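Local coordinates for protein formate dehydrogenase (Pyrobaculum aerophilum, PDB 1QP8) that probably reduces glyoxylate or hydroxypyruvate with a bound NADPH, as a member of the D-isomer specific 2-hydroxyacid dehydrogenase family, at residues Y4-L9 against A35-I40; P10-E15 against M274-V279; K19-V24 against N281-A286; G27-V32 against A46-L51; L51-V56 against H72-G77. One frame throughout, in Å; residues are numbered along the deposited sequence.

Interaction 1. Residues Y4-L9 against A35-I40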
# COMPACT_ATOMS: atom_id res chain seq x y z
N TYR A 4 22.53 27.87 -19.05
CA TYR A 4 23.26 27.85 -17.80
C TYR A 4 22.81 26.59 -17.10
O TYR A 4 21.65 26.20 -17.20
CB TYR A 4 22.87 29.07 -16.96
CG TYR A 4 23.46 29.10 -15.57
CD1 TYR A 4 24.84 29.18 -15.36
CD2 TYR A 4 22.64 29.08 -14.44
CE1 TYR A 4 25.38 29.24 -14.08
CE2 TYR A 4 23.16 29.14 -13.16
CZ TYR A 4 24.53 29.22 -12.99
OH TYR A 4 25.04 29.31 -11.71
N VAL A 5 23.73 25.92 -16.41
CA VAL A 5 23.39 24.69 -15.71
C VAL A 5 24.17 24.73 -14.41
O VAL A 5 25.40 24.87 -14.42
CB VAL A 5 23.80 23.43 -16.51
CG1 VAL A 5 23.32 22.20 -15.80
CG2 VAL A 5 23.20 23.47 -17.91
N ASN A 6 23.48 24.60 -13.29
CA ASN A 6 24.19 24.66 -12.03
C ASN A 6 24.19 23.39 -11.22
O ASN A 6 24.32 23.44 -10.00
CB ASN A 6 23.67 25.83 -11.19
CG ASN A 6 22.18 25.76 -10.94
OD1 ASN A 6 21.60 26.72 -10.44
ND2 ASN A 6 21.57 24.63 -11.27
N PHE A 7 24.06 22.24 -11.87
CA PHE A 7 24.06 20.99 -11.13
C PHE A 7 24.59 19.86 -12.00
O PHE A 7 24.56 19.97 -13.23
CB PHE A 7 22.65 20.68 -10.64
CG PHE A 7 21.68 20.38 -11.74
CD1 PHE A 7 21.48 19.08 -12.18
CD2 PHE A 7 20.95 21.41 -12.33
CE1 PHE A 7 20.56 18.79 -13.18
CE2 PHE A 7 20.03 21.14 -13.33
CZ PHE A 7 19.83 19.83 -13.76
N GLU A 8 25.08 18.78 -11.36
CA GLU A 8 25.63 17.62 -12.07
C GLU A 8 24.64 17.03 -13.07
O GLU A 8 23.53 16.66 -12.70
CB GLU A 8 26.03 16.53 -11.07
CG GLU A 8 27.30 16.82 -10.30
CD GLU A 8 28.55 16.31 -11.01
OE1 GLU A 8 28.68 15.08 -11.18
OE2 GLU A 8 29.40 17.15 -11.39
N LEU A 9 25.03 16.94 -14.33
CA LEU A 9 24.13 16.41 -15.34
C LEU A 9 24.41 14.99 -15.80
O LEU A 9 25.54 14.65 -16.12
CB LEU A 9 24.15 17.28 -16.60
CG LEU A 9 23.31 18.55 -16.70
CD1 LEU A 9 23.41 19.06 -18.12
CD2 LEU A 9 21.87 18.27 -16.36
N ALA A 35 18.52 28.53 -18.78
CA ALA A 35 17.60 28.00 -17.77
C ALA A 35 18.22 26.79 -17.06
O ALA A 35 19.32 26.89 -16.56
CB ALA A 35 16.29 27.58 -18.41
N LEU A 36 17.51 25.67 -17.04
CA LEU A 36 17.93 24.40 -16.40
C LEU A 36 18.63 24.40 -15.05
O LEU A 36 19.85 24.40 -14.96
CB LEU A 36 18.76 23.51 -17.34
CG LEU A 36 18.67 22.05 -16.86
CD1 LEU A 36 17.20 21.68 -16.69
CD2 LEU A 36 19.30 21.09 -17.82
N VAL A 37 17.82 24.34 -14.00
CA VAL A 37 18.32 24.33 -12.63
C VAL A 37 17.37 23.57 -11.70
O VAL A 37 16.28 23.12 -12.12
CB VAL A 37 18.41 25.78 -12.04
CG1 VAL A 37 19.13 26.71 -13.00
CG2 VAL A 37 17.00 26.31 -11.71
N SER A 38 17.77 23.48 -10.44
CA SER A 38 16.98 22.84 -9.41
C SER A 38 16.67 23.95 -8.40
O SER A 38 15.58 24.02 -7.81
CB SER A 38 17.78 21.73 -8.75
OG SER A 38 16.96 20.60 -8.55
N ARG A 39 17.64 24.81 -8.19
CA ARG A 39 17.50 25.93 -7.30
C ARG A 39 18.27 27.06 -7.98
O ARG A 39 19.12 26.80 -8.85
CB ARG A 39 18.08 25.61 -5.91
CG ARG A 39 17.04 25.10 -4.91
CD ARG A 39 17.40 23.73 -4.35
NE ARG A 39 16.31 22.76 -4.54
CZ ARG A 39 15.27 22.60 -3.73
NH1 ARG A 39 15.15 23.35 -2.63
NH2 ARG A 39 14.33 21.70 -4.02
N ILE A 40 17.96 28.30 -7.64
CA ILE A 40 18.66 29.40 -8.25
C ILE A 40 18.61 30.57 -7.30
O ILE A 40 17.57 30.85 -6.71
CB ILE A 40 18.02 29.76 -9.61
CG1 ILE A 40 18.95 30.69 -10.40
CG2 ILE A 40 16.67 30.40 -9.41
CD1 ILE A 40 18.44 31.05 -11.80
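Two parallel segments meet here, Y4-N6 alongside A35-V37, at and just beyond the carboxyl-terminal end of strand 2-4, in the flavodoxin-like catalytic domain of this family. The pairing runs in step, Y4 with A35, V5 with L36 and N6 with V37, and F7 and L9 then both reach L36. F7 does much of the touching. With chi1 at 67°, its CG stands between the backbone N and the carbonyl carbon, and the ring comes in edge first: CE2 is 3.6 Å from the L36 O and 3.7 Å from the V37 CA, both near the ring plane. The same CE2 lies 3.9 Å from L36 CG, the two side chains crossing at about a right angle. One face of the F7 ring carries V5 CG1, offset toward the rim. Further out, L9 CD2 meets L36 CD2 at 4.1 Å, methyl to methyl. On the other flank the amide of N6 lies against the isopropyl group of V37, with N6 CG 3.8 Å from V37 CG1. Putting an alanine at N6 would remove that amide and would probably leave V37 less covered, with a gap where the amide lay. Y4 adds its ring near V37, while its hydroxyl is hydrogen-bonded to E44. The backbone of V5 bonds to V24, and that of V37 to Q55 and V57, so these main-chain bonds go to other neighbours. What joins the two segments is chiefly apolar packing, with L36 meeting V5, F7 and L9, and V37 meeting N6.

Interaction 2. Residues P10-E15 against M274-V279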
# COMPACT_ATOMS: atom_id res chain seq x y z
N PRO A 10 23.37 14.14 -15.84
CA PRO A 10 23.60 12.77 -16.30
C PRO A 10 24.12 12.83 -17.74
O PRO A 10 23.64 13.62 -18.55
CB PRO A 10 22.21 12.15 -16.23
CG PRO A 10 21.62 12.84 -15.02
CD PRO A 10 22.05 14.28 -15.21
N PRO A 11 25.13 12.00 -18.08
CA PRO A 11 25.72 11.94 -19.42
C PRO A 11 24.68 11.87 -20.52
O PRO A 11 24.86 12.41 -21.61
CB PRO A 11 26.57 10.68 -19.36
CG PRO A 11 27.09 10.74 -17.94
CD PRO A 11 25.83 11.10 -17.15
N GLU A 12 23.59 11.18 -20.22
CA GLU A 12 22.49 11.04 -21.16
C GLU A 12 21.93 12.43 -21.52
O GLU A 12 21.68 12.73 -22.69
CB GLU A 12 21.40 10.17 -20.53
CG GLU A 12 21.42 10.20 -19.00
CD GLU A 12 20.14 9.68 -18.37
OE1 GLU A 12 19.77 8.51 -18.61
OE2 GLU A 12 19.50 10.46 -17.63
N ALA A 13 21.76 13.27 -20.50
CA ALA A 13 21.25 14.62 -20.65
C ALA A 13 22.20 15.52 -21.44
O ALA A 13 21.80 16.11 -22.46
CB ALA A 13 20.97 15.23 -19.28
N GLU A 14 23.45 15.62 -20.96
CA GLU A 14 24.48 16.44 -21.61
C GLU A 14 24.56 16.13 -23.09
O GLU A 14 24.62 17.03 -23.92
CB GLU A 14 25.84 16.20 -20.97
CG GLU A 14 25.95 16.77 -19.58
CD GLU A 14 27.36 16.69 -19.02
OE1 GLU A 14 27.83 15.56 -18.76
OE2 GLU A 14 27.98 17.75 -18.85
N GLU A 15 24.54 14.85 -23.44
CA GLU A 15 24.62 14.50 -24.83
C GLU A 15 23.52 15.25 -25.57
O GLU A 15 23.80 16.02 -26.50
CB GLU A 15 24.45 12.99 -25.03
CG GLU A 15 24.83 12.55 -26.43
CD GLU A 15 24.87 11.05 -26.60
OE1 GLU A 15 25.52 10.37 -25.77
OE2 GLU A 15 24.25 10.54 -27.56
N MSE A 274 13.50 12.48 -14.17
CA MSE A 274 13.06 13.85 -14.01
C MSE A 274 13.94 14.74 -14.87
O MSE A 274 13.46 15.63 -15.57
CB MSE A 274 13.15 14.26 -12.55
CG MSE A 274 12.06 13.68 -11.67
SE MSE A 274 12.43 13.91 -9.90
CE MSE A 274 12.22 15.71 -9.66
N VAL A 275 15.24 14.50 -14.85
CA VAL A 275 16.16 15.30 -15.64
C VAL A 275 15.95 15.11 -17.13
O VAL A 275 15.96 16.08 -17.88
CB VAL A 275 17.62 15.02 -15.30
CG1 VAL A 275 18.54 15.75 -16.29
CG2 VAL A 275 17.90 15.50 -13.86
N MSE A 276 15.72 13.87 -17.57
CA MSE A 276 15.51 13.69 -18.99
C MSE A 276 14.25 14.40 -19.44
O MSE A 276 14.23 15.06 -20.49
CB MSE A 276 15.47 12.21 -19.36
CG MSE A 276 16.87 11.62 -19.55
SE MSE A 276 18.01 12.68 -20.54
CE MSE A 276 17.00 13.03 -22.00
N GLU A 277 13.20 14.32 -18.63
CA GLU A 277 11.95 14.97 -18.98
C GLU A 277 12.11 16.49 -19.00
O GLU A 277 11.48 17.17 -19.81
CB GLU A 277 10.86 14.56 -18.02
CG GLU A 277 9.62 14.12 -18.74
CD GLU A 277 8.74 13.27 -17.86
OE1 GLU A 277 9.17 12.15 -17.51
OE2 GLU A 277 7.63 13.74 -17.52
N ALA A 278 12.94 17.00 -18.11
CA ALA A 278 13.18 18.44 -18.05
C ALA A 278 13.92 18.84 -19.31
O ALA A 278 13.63 19.88 -19.92
CB ALA A 278 14.01 18.77 -16.84
N VAL A 279 14.87 18.00 -19.71
CA VAL A 279 15.66 18.28 -20.89
C VAL A 279 14.77 18.20 -22.12
O VAL A 279 15.00 18.91 -23.10
CB VAL A 279 16.84 17.29 -21.03
CG1 VAL A 279 17.53 17.51 -22.36
CG2 VAL A 279 17.83 17.51 -19.92
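M276, a selenomethionine in this crystal, curls back on itself: chi2 of -45° and chi3 of -50° bend the chain twice, and the selenium ends up over the start of helix 11-18, with M276 SE 3.8 Å from A13 CA. V275 uses a different route. Its CG1 is anti to the backbone N, and that methyl serves two partners, A13 CB at 3.9 Å and P10 CD at 4.0 Å; the proline ring presents its CD to the end of the valine branch. One turn further along, V279 offers its other branch, CG2, which is 3.9 Å from A13 CB. The small methyl of A13 thus sits in the interface, touched by V275, M276 and V279 together; the axes of 11-15 and 274-279 are 9.6 Å apart at the nearest and 8° from parallel. E12 lies at the margin, its extended chain bringing OE2 to 3.5 Å from M276 CG, a carboxylate beside a methylene and nothing stronger. P10 occupies the N-cap position, and its O accepts from the N of E14 as the first turn of the helix forms. In the fold, the contact sets the first helix of the chain, 11-18, beside the last, 268-286, which returns to the N-terminal domain as in relatives of this family. E14 turns to the far side and bridges to R25, V275 also rests on V57, and F7 and L9, just before the helix, touch V275 too.

Interaction 3. Residues K19-V24 against N281-A286; sequences KYFKIV and NLITYA
The aromatic part of this contact is a CH-pi interaction between Y20 and I283. The methyl I283 CG2 sits squarely over one face of the Y20 ring, 3.6 Å from its centroid and 12° off the ring normal. A chi1 of -67° directs this branch anti to the backbone N, and the other branch then runs across the same ring, with I283 CD1 3.8 Å from Y20 CD1. A serine at I283 would take both branches away and is likely to leave the Y20 ring without the methyl over this face, freer to turn. The second kind is plain apolar packing by F21, whose ring points toward the helix with its far end leading. F21 CZ touches A286 CB at 3.4 Å and L282 CG at 4.0 Å, obliquely in both cases, while I283 CG1 reaches the ring edge near its plane. I283 thus lies between two aromatic neighbours, over the face of Y20 and, more distantly, at the edge of F21. All of this happens where helix 11-18 gives way to strand 22-24, which runs parallel to strand 2-4. L3 of strand 2-4 touches F21 and L282, and E16 of helix 11-18 touches I283, so the end of helix 268-286 packs against strand 2-4 and helix 11-18.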
# COMPACT_ATOMS: atom_id res chain seq x y z
N LYS A 19 23.32 19.12 -28.40
CA LYS A 19 22.85 19.16 -29.78
C LYS A 19 21.98 20.40 -29.98
O LYS A 19 21.69 20.80 -31.11
CB LYS A 19 22.04 17.91 -30.09
CG LYS A 19 22.80 16.62 -29.86
CD LYS A 19 21.95 15.41 -30.19
CE LYS A 19 22.73 14.12 -29.97
NZ LYS A 19 22.02 12.88 -30.44
N TYR A 20 21.59 21.03 -28.86
CA TYR A 20 20.74 22.21 -28.92
C TYR A 20 21.29 23.49 -28.32
O TYR A 20 20.94 24.57 -28.77
CB TYR A 20 19.39 21.93 -28.25
CG TYR A 20 18.56 20.94 -29.01
CD1 TYR A 20 18.69 19.57 -28.77
CD2 TYR A 20 17.71 21.36 -30.02
CE1 TYR A 20 17.99 18.65 -29.53
CE2 TYR A 20 17.02 20.45 -30.79
CZ TYR A 20 17.17 19.10 -30.55
OH TYR A 20 16.52 18.19 -31.35
N PHE A 21 22.15 23.38 -27.31
CA PHE A 21 22.66 24.57 -26.66
C PHE A 21 24.16 24.59 -26.45
O PHE A 21 24.86 23.63 -26.73
CB PHE A 21 22.04 24.72 -25.25
CG PHE A 21 20.55 24.62 -25.22
CD1 PHE A 21 19.92 23.38 -25.22
CD2 PHE A 21 19.76 25.77 -25.20
CE1 PHE A 21 18.54 23.29 -25.19
CE2 PHE A 21 18.39 25.69 -25.18
CZ PHE A 21 17.77 24.45 -25.17
N LYS A 22 24.63 25.72 -25.97
CA LYS A 22 26.02 25.88 -25.60
C LYS A 22 25.89 25.91 -24.07
O LYS A 22 25.50 26.91 -23.47
CB LYS A 22 26.59 27.21 -26.10
CG LYS A 22 27.96 27.47 -25.48
CD LYS A 22 28.59 28.78 -25.90
CE LYS A 22 29.97 28.91 -25.26
NZ LYS A 22 30.52 30.29 -25.35
N ILE A 23 26.17 24.78 -23.44
CA ILE A 23 26.08 24.69 -22.00
C ILE A 23 27.12 25.62 -21.42
O ILE A 23 28.22 25.70 -21.94
CB ILE A 23 26.35 23.25 -21.53
CG1 ILE A 23 25.30 22.32 -22.12
CG2 ILE A 23 26.36 23.17 -20.01
CD1 ILE A 23 25.42 20.90 -21.67
N VAL A 24 26.76 26.31 -20.35
CA VAL A 24 27.64 27.27 -19.70
C VAL A 24 27.49 27.12 -18.18
O VAL A 24 26.40 27.31 -17.64
CB VAL A 24 27.27 28.70 -20.11
CG1 VAL A 24 27.97 29.71 -19.22
CG2 VAL A 24 27.63 28.94 -21.56
N ASN A 281 11.55 19.03 -22.24
CA ASN A 281 10.67 20.18 -22.27
C ASN A 281 11.42 21.42 -22.71
O ASN A 281 10.88 22.31 -23.38
CB ASN A 281 10.08 20.40 -20.89
CG ASN A 281 8.89 21.32 -20.91
OD1 ASN A 281 7.93 21.09 -21.66
ND2 ASN A 281 8.93 22.38 -20.11
N LEU A 282 12.67 21.48 -22.31
CA LEU A 282 13.52 22.61 -22.62
C LEU A 282 13.78 22.64 -24.11
O LEU A 282 13.80 23.71 -24.73
CB LEU A 282 14.80 22.44 -21.82
CG LEU A 282 15.89 23.49 -21.80
CD1 LEU A 282 15.27 24.84 -21.85
CD2 LEU A 282 16.74 23.30 -20.54
N ILE A 283 13.96 21.47 -24.70
CA ILE A 283 14.24 21.36 -26.12
C ILE A 283 13.04 21.77 -26.96
O ILE A 283 13.22 22.40 -28.02
CB ILE A 283 14.67 19.93 -26.48
CG1 ILE A 283 16.02 19.64 -25.83
CG2 ILE A 283 14.78 19.77 -27.98
CD1 ILE A 283 16.45 18.21 -25.95
N THR A 284 11.83 21.42 -26.52
CA THR A 284 10.66 21.82 -27.29
C THR A 284 10.54 23.33 -27.19
O THR A 284 10.03 23.99 -28.09
CB THR A 284 9.35 21.17 -26.81
OG1 THR A 284 8.39 22.20 -26.54
CG2 THR A 284 9.57 20.29 -25.59
N TYR A 285 11.01 23.90 -26.09
CA TYR A 285 10.99 25.34 -25.97
C TYR A 285 12.00 25.85 -26.99
O TYR A 285 11.71 26.75 -27.78
CB TYR A 285 11.44 25.79 -24.59
CG TYR A 285 11.88 27.23 -24.60
CD1 TYR A 285 10.95 28.26 -24.55
CD2 TYR A 285 13.24 27.56 -24.71
CE1 TYR A 285 11.35 29.59 -24.62
CE2 TYR A 285 13.65 28.87 -24.79
CZ TYR A 285 12.70 29.88 -24.74
OH TYR A 285 13.10 31.20 -24.81
N ALA A 286 13.19 25.26 -26.97
CA ALA A 286 14.26 25.65 -27.88
C ALA A 286 13.86 25.57 -29.35
O ALA A 286 14.19 26.44 -30.14
CB ALA A 286 15.48 24.79 -27.64

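Interaction 4. Residues G27-V32 against A46-L51; sequences GDLGNV and AKMPRL
R50 runs past the G30 carbonyl from CB to its guanidinium. Its CB starts 3.8 Å from V32 O. CG, anti to the carbonyl carbon and beside the backbone N, sets off alongside G30 and passes 3.2 Å from G30 O. The chain then runs extended, with CD 3.7 Å from G30 O and NE and CZ beside the same oxygen, CZ also facing N31 OD1; NH1 at last donates to G30 O. The modelled length, 2.5 Å between R50 NH1 and G30 O, is short enough to be doubtful, and the bond is bent, with 135° at the hydrogen. The acceptor lies in the guanidinium plane, but the donor stands well above the carbonyl plane, 64° out of it. N31 runs side by side with the arginine and lays its OD1 over one face of the guanidinium, amide and guanidinium planes 31° apart. Both segments make type I beta turns here, L29 to V32 in one and M48 to L51 in the other, the second just after the weakly bonded end of helix 42-47. An Asx turn overlaps the start of the first: D28 OD2 accepts from G30 N at 3.2 Å, met from above its carboxylate plane. A CB on G30 would be crowded by D28 OD2. Under the turns the packing is apolar. L29 CB lies 3.8 Å from M48 CG, and L29 CD1 the same distance from K47 CB. V32 CB comes to 3.9 Å from M48 CG; Y4 of strand 2-4 touches L29, V32 and M48.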
# COMPACT_ATOMS: atom_id res chain seq x y z
N GLY A 27 31.64 31.76 -15.54
CA GLY A 27 32.16 32.85 -16.35
C GLY A 27 31.05 33.85 -16.63
O GLY A 27 30.08 33.95 -15.87
N ASP A 28 31.19 34.59 -17.72
CA ASP A 28 30.20 35.59 -18.09
C ASP A 28 28.89 34.88 -18.45
O ASP A 28 28.88 33.96 -19.27
CB ASP A 28 30.72 36.40 -19.28
CG ASP A 28 29.88 37.64 -19.56
OD1 ASP A 28 30.02 38.22 -20.65
OD2 ASP A 28 29.07 38.03 -18.68
N LEU A 29 27.79 35.31 -17.85
CA LEU A 29 26.51 34.70 -18.15
C LEU A 29 25.62 35.67 -18.92
O LEU A 29 24.43 35.41 -19.15
CB LEU A 29 25.84 34.26 -16.85
CG LEU A 29 26.70 33.45 -15.88
CD1 LEU A 29 25.91 33.18 -14.62
CD2 LEU A 29 27.12 32.15 -16.54
N GLY A 30 26.20 36.79 -19.32
CA GLY A 30 25.47 37.81 -20.04
C GLY A 30 24.65 37.38 -21.24
O GLY A 30 23.57 37.93 -21.46
N ASN A 31 25.11 36.41 -22.01
CA ASN A 31 24.35 35.99 -23.19
C ASN A 31 23.49 34.77 -22.97
O ASN A 31 22.83 34.27 -23.89
CB ASN A 31 25.30 35.79 -24.35
CG ASN A 31 26.14 37.01 -24.60
OD1 ASN A 31 25.61 38.09 -24.87
ND2 ASN A 31 27.46 36.86 -24.49
N VAL A 32 23.50 34.29 -21.73
CA VAL A 32 22.70 33.14 -21.36
C VAL A 32 21.22 33.52 -21.54
O VAL A 32 20.77 34.53 -21.02
CB VAL A 32 22.96 32.81 -19.87
CG1 VAL A 32 21.80 32.03 -19.30
CG2 VAL A 32 24.25 32.03 -19.72
N ALA A 46 21.00 37.85 -11.18
CA ALA A 46 21.49 39.17 -11.56
C ALA A 46 22.48 39.12 -12.70
O ALA A 46 22.60 40.08 -13.47
CB ALA A 46 22.11 39.84 -10.37
N LYS A 47 23.18 38.00 -12.83
CA LYS A 47 24.17 37.85 -13.89
C LYS A 47 23.57 37.48 -15.23
O LYS A 47 24.27 37.51 -16.24
CB LYS A 47 25.19 36.79 -13.50
CG LYS A 47 25.95 37.10 -12.23
CD LYS A 47 26.86 35.94 -11.89
CE LYS A 47 27.97 36.35 -10.94
NZ LYS A 47 28.96 35.23 -10.81
N MSE A 48 22.28 37.15 -15.25
CA MSE A 48 21.61 36.74 -16.49
C MSE A 48 20.55 37.72 -17.00
O MSE A 48 19.35 37.43 -16.97
CB MSE A 48 21.00 35.35 -16.31
CG MSE A 48 22.03 34.23 -16.35
SE MSE A 48 21.55 32.81 -15.34
CE MSE A 48 20.61 31.88 -16.48
N PRO A 49 21.00 38.87 -17.53
CA PRO A 49 20.15 39.94 -18.07
C PRO A 49 19.22 39.45 -19.17
O PRO A 49 18.05 39.83 -19.22
CB PRO A 49 21.16 40.94 -18.62
CG PRO A 49 22.38 40.67 -17.86
CD PRO A 49 22.42 39.18 -17.76
N ARG A 50 19.76 38.60 -20.05
CA ARG A 50 18.99 38.09 -21.18
C ARG A 50 18.28 36.77 -20.93
O ARG A 50 17.74 36.18 -21.87
CB ARG A 50 19.88 37.96 -22.40
CG ARG A 50 20.82 39.14 -22.57
CD ARG A 50 21.30 39.26 -24.00
NE ARG A 50 21.95 40.55 -24.22
CZ ARG A 50 23.09 40.90 -23.64
NH1 ARG A 50 23.70 40.07 -22.80
NH2 ARG A 50 23.62 42.10 -23.89
N LEU A 51 18.28 36.30 -19.69
CA LEU A 51 17.60 35.05 -19.40
C LEU A 51 16.14 35.25 -19.79
O LEU A 51 15.52 36.26 -19.42
CB LEU A 51 17.70 34.72 -17.91
CG LEU A 51 17.01 33.44 -17.41
CD1 LEU A 51 17.59 32.20 -18.08
CD2 LEU A 51 17.20 33.36 -15.90

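Interaction 5. Residues L51-V56 against H72-G77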
# COMPACT_ATOMS: atom_id res chain seq x y z
N LEU A 51 18.28 36.30 -19.69
CA LEU A 51 17.60 35.05 -19.40
C LEU A 51 16.14 35.25 -19.79
O LEU A 51 15.52 36.26 -19.42
CB LEU A 51 17.70 34.72 -17.91
CG LEU A 51 17.01 33.44 -17.41
CD1 LEU A 51 17.59 32.20 -18.08
CD2 LEU A 51 17.20 33.36 -15.90
N LYS A 52 15.60 34.31 -20.55
CA LYS A 52 14.22 34.41 -20.99
C LYS A 52 13.39 33.18 -20.65
O LYS A 52 12.16 33.21 -20.76
CB LYS A 52 14.19 34.68 -22.49
CG LYS A 52 15.12 35.81 -22.88
CD LYS A 52 15.07 36.12 -24.36
CE LYS A 52 15.92 37.33 -24.68
NZ LYS A 52 17.35 37.12 -24.32
N PHE A 53 14.06 32.10 -20.24
CA PHE A 53 13.36 30.87 -19.88
C PHE A 53 14.11 30.15 -18.77
O PHE A 53 15.32 30.17 -18.73
CB PHE A 53 13.26 29.94 -21.09
CG PHE A 53 12.52 28.65 -20.82
CD1 PHE A 53 11.15 28.65 -20.57
CD2 PHE A 53 13.19 27.42 -20.84
CE1 PHE A 53 10.46 27.45 -20.35
CE2 PHE A 53 12.50 26.23 -20.62
CZ PHE A 53 11.13 26.25 -20.38
N ILE A 54 13.38 29.53 -17.85
CA ILE A 54 13.99 28.79 -16.75
C ILE A 54 13.28 27.47 -16.54
O ILE A 54 12.14 27.45 -16.06
CB ILE A 54 13.95 29.57 -15.43
CG1 ILE A 54 14.85 30.81 -15.51
CG2 ILE A 54 14.42 28.70 -14.29
CD1 ILE A 54 14.86 31.68 -14.24
N GLN A 55 13.94 26.37 -16.91
CA GLN A 55 13.37 25.04 -16.75
C GLN A 55 13.86 24.49 -15.43
O GLN A 55 15.07 24.35 -15.22
CB GLN A 55 13.84 24.10 -17.85
CG GLN A 55 13.34 22.66 -17.68
CD GLN A 55 11.83 22.56 -17.77
OE1 GLN A 55 11.24 22.88 -18.81
NE2 GLN A 55 11.19 22.11 -16.68
N VAL A 56 12.92 24.18 -14.55
CA VAL A 56 13.25 23.63 -13.25
C VAL A 56 13.08 22.11 -13.29
O VAL A 56 12.14 21.60 -13.89
CB VAL A 56 12.33 24.20 -12.14
CG1 VAL A 56 12.81 23.70 -10.77
CG2 VAL A 56 12.34 25.73 -12.18
N HIS A 72 9.14 38.68 -16.82
CA HIS A 72 8.99 38.18 -18.18
C HIS A 72 9.74 36.88 -18.44
O HIS A 72 9.67 36.35 -19.55
CB HIS A 72 9.53 39.21 -19.15
CG HIS A 72 10.99 39.45 -18.97
ND1 HIS A 72 11.49 40.52 -18.25
CD2 HIS A 72 12.07 38.72 -19.35
CE1 HIS A 72 12.80 40.43 -18.18
NE2 HIS A 72 13.19 39.34 -18.84
N VAL A 73 10.46 36.38 -17.45
CA VAL A 73 11.28 35.20 -17.64
C VAL A 73 10.68 33.86 -18.00
O VAL A 73 11.41 33.01 -18.52
CB VAL A 73 12.24 35.04 -16.46
CG1 VAL A 73 12.92 33.67 -16.50
CG2 VAL A 73 13.29 36.13 -16.54
N THR A 74 9.40 33.62 -17.75
CA THR A 74 8.83 32.31 -18.13
C THR A 74 9.52 31.16 -17.41
O THR A 74 10.62 30.76 -17.78
CB THR A 74 8.97 32.00 -19.63
OG1 THR A 74 8.69 33.17 -20.40
CG2 THR A 74 8.03 30.87 -20.03
N VAL A 75 8.85 30.60 -16.42
CA VAL A 75 9.40 29.51 -15.64
C VAL A 75 8.55 28.27 -15.82
O VAL A 75 7.36 28.27 -15.54
CB VAL A 75 9.40 29.90 -14.14
CG1 VAL A 75 9.80 28.70 -13.28
CG2 VAL A 75 10.36 31.06 -13.91
N ALA A 76 9.15 27.19 -16.31
CA ALA A 76 8.40 25.95 -16.47
C ALA A 76 9.00 24.96 -15.51
O ALA A 76 10.22 24.90 -15.35
CB ALA A 76 8.52 25.41 -17.90
N GLY A 77 8.16 24.18 -14.85
CA GLY A 77 8.71 23.20 -13.94
C GLY A 77 8.45 21.80 -14.47
O GLY A 77 7.95 21.60 -15.58
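I54 and A76 carry the parallel pairing of strands 54-55 and 75-76. I54 N donates to T74 O at 3.0 Å and I54 O accepts from A76 N at 3.0 Å, so I54 is bonded on both sides of V75. V56 N continues the pattern to A76 O at 2.9 Å, nearly straight at 171°. One face of the pair is aliphatic: I54 CD1 meets V73 CG1 at 3.6 Å, and V56 CG2 meets V75 CG1 at 4.1 Å. L51 extends this face, its CG lying near the same V73 methyl. On the other face F53, with CG anti to the backbone N (chi1 -178°), turns its ring down along the partner strand. F53 CZ is 3.7 Å from A76 CB, and T74 CG2 lies at the ring edge, in its plane. Q55 bends at chi2 (65°), and NE2 then donates to V56 O in its own chain at 3.0 Å, with G77 O a second, weak acceptor. The second shell holds these groups from helix 268-286: N281 ND2 bonds to Q55 OE1, which helps to set the amide's rotation, and Y285 stacks on F53 while L282 packs against it. Outside the pair, strand 54-55 is flanked by V37, bonded to Q55 through the backbone, and strand 75-76 by A295 and N293, bonded to V75 and G77. Helix 42-47 covers the aliphatic face through L45, and helix 268-286 covers the other.

All five contacts belong to the N-terminal domain, on one side of the chain's centre, away from the six-stranded nucleotide-binding sheet. Interaction 1 is central, its centre about 11 to 14 Å from the other four and in touch with each of them. Interactions 2 and 3 share helix 268-286 and adjoin in sequence, closing the chain's end onto its start; interactions 4 and 5 are nested inside the loop that interaction 3 closes. Interactions 4 and 5 share L51 and follow each other along the chain. Interactions 2 and 4 stand furthest apart, about 22 Å between centres. The domain is therefore assembled from both ends of the sequence, with the nucleotide-binding domain inserted between.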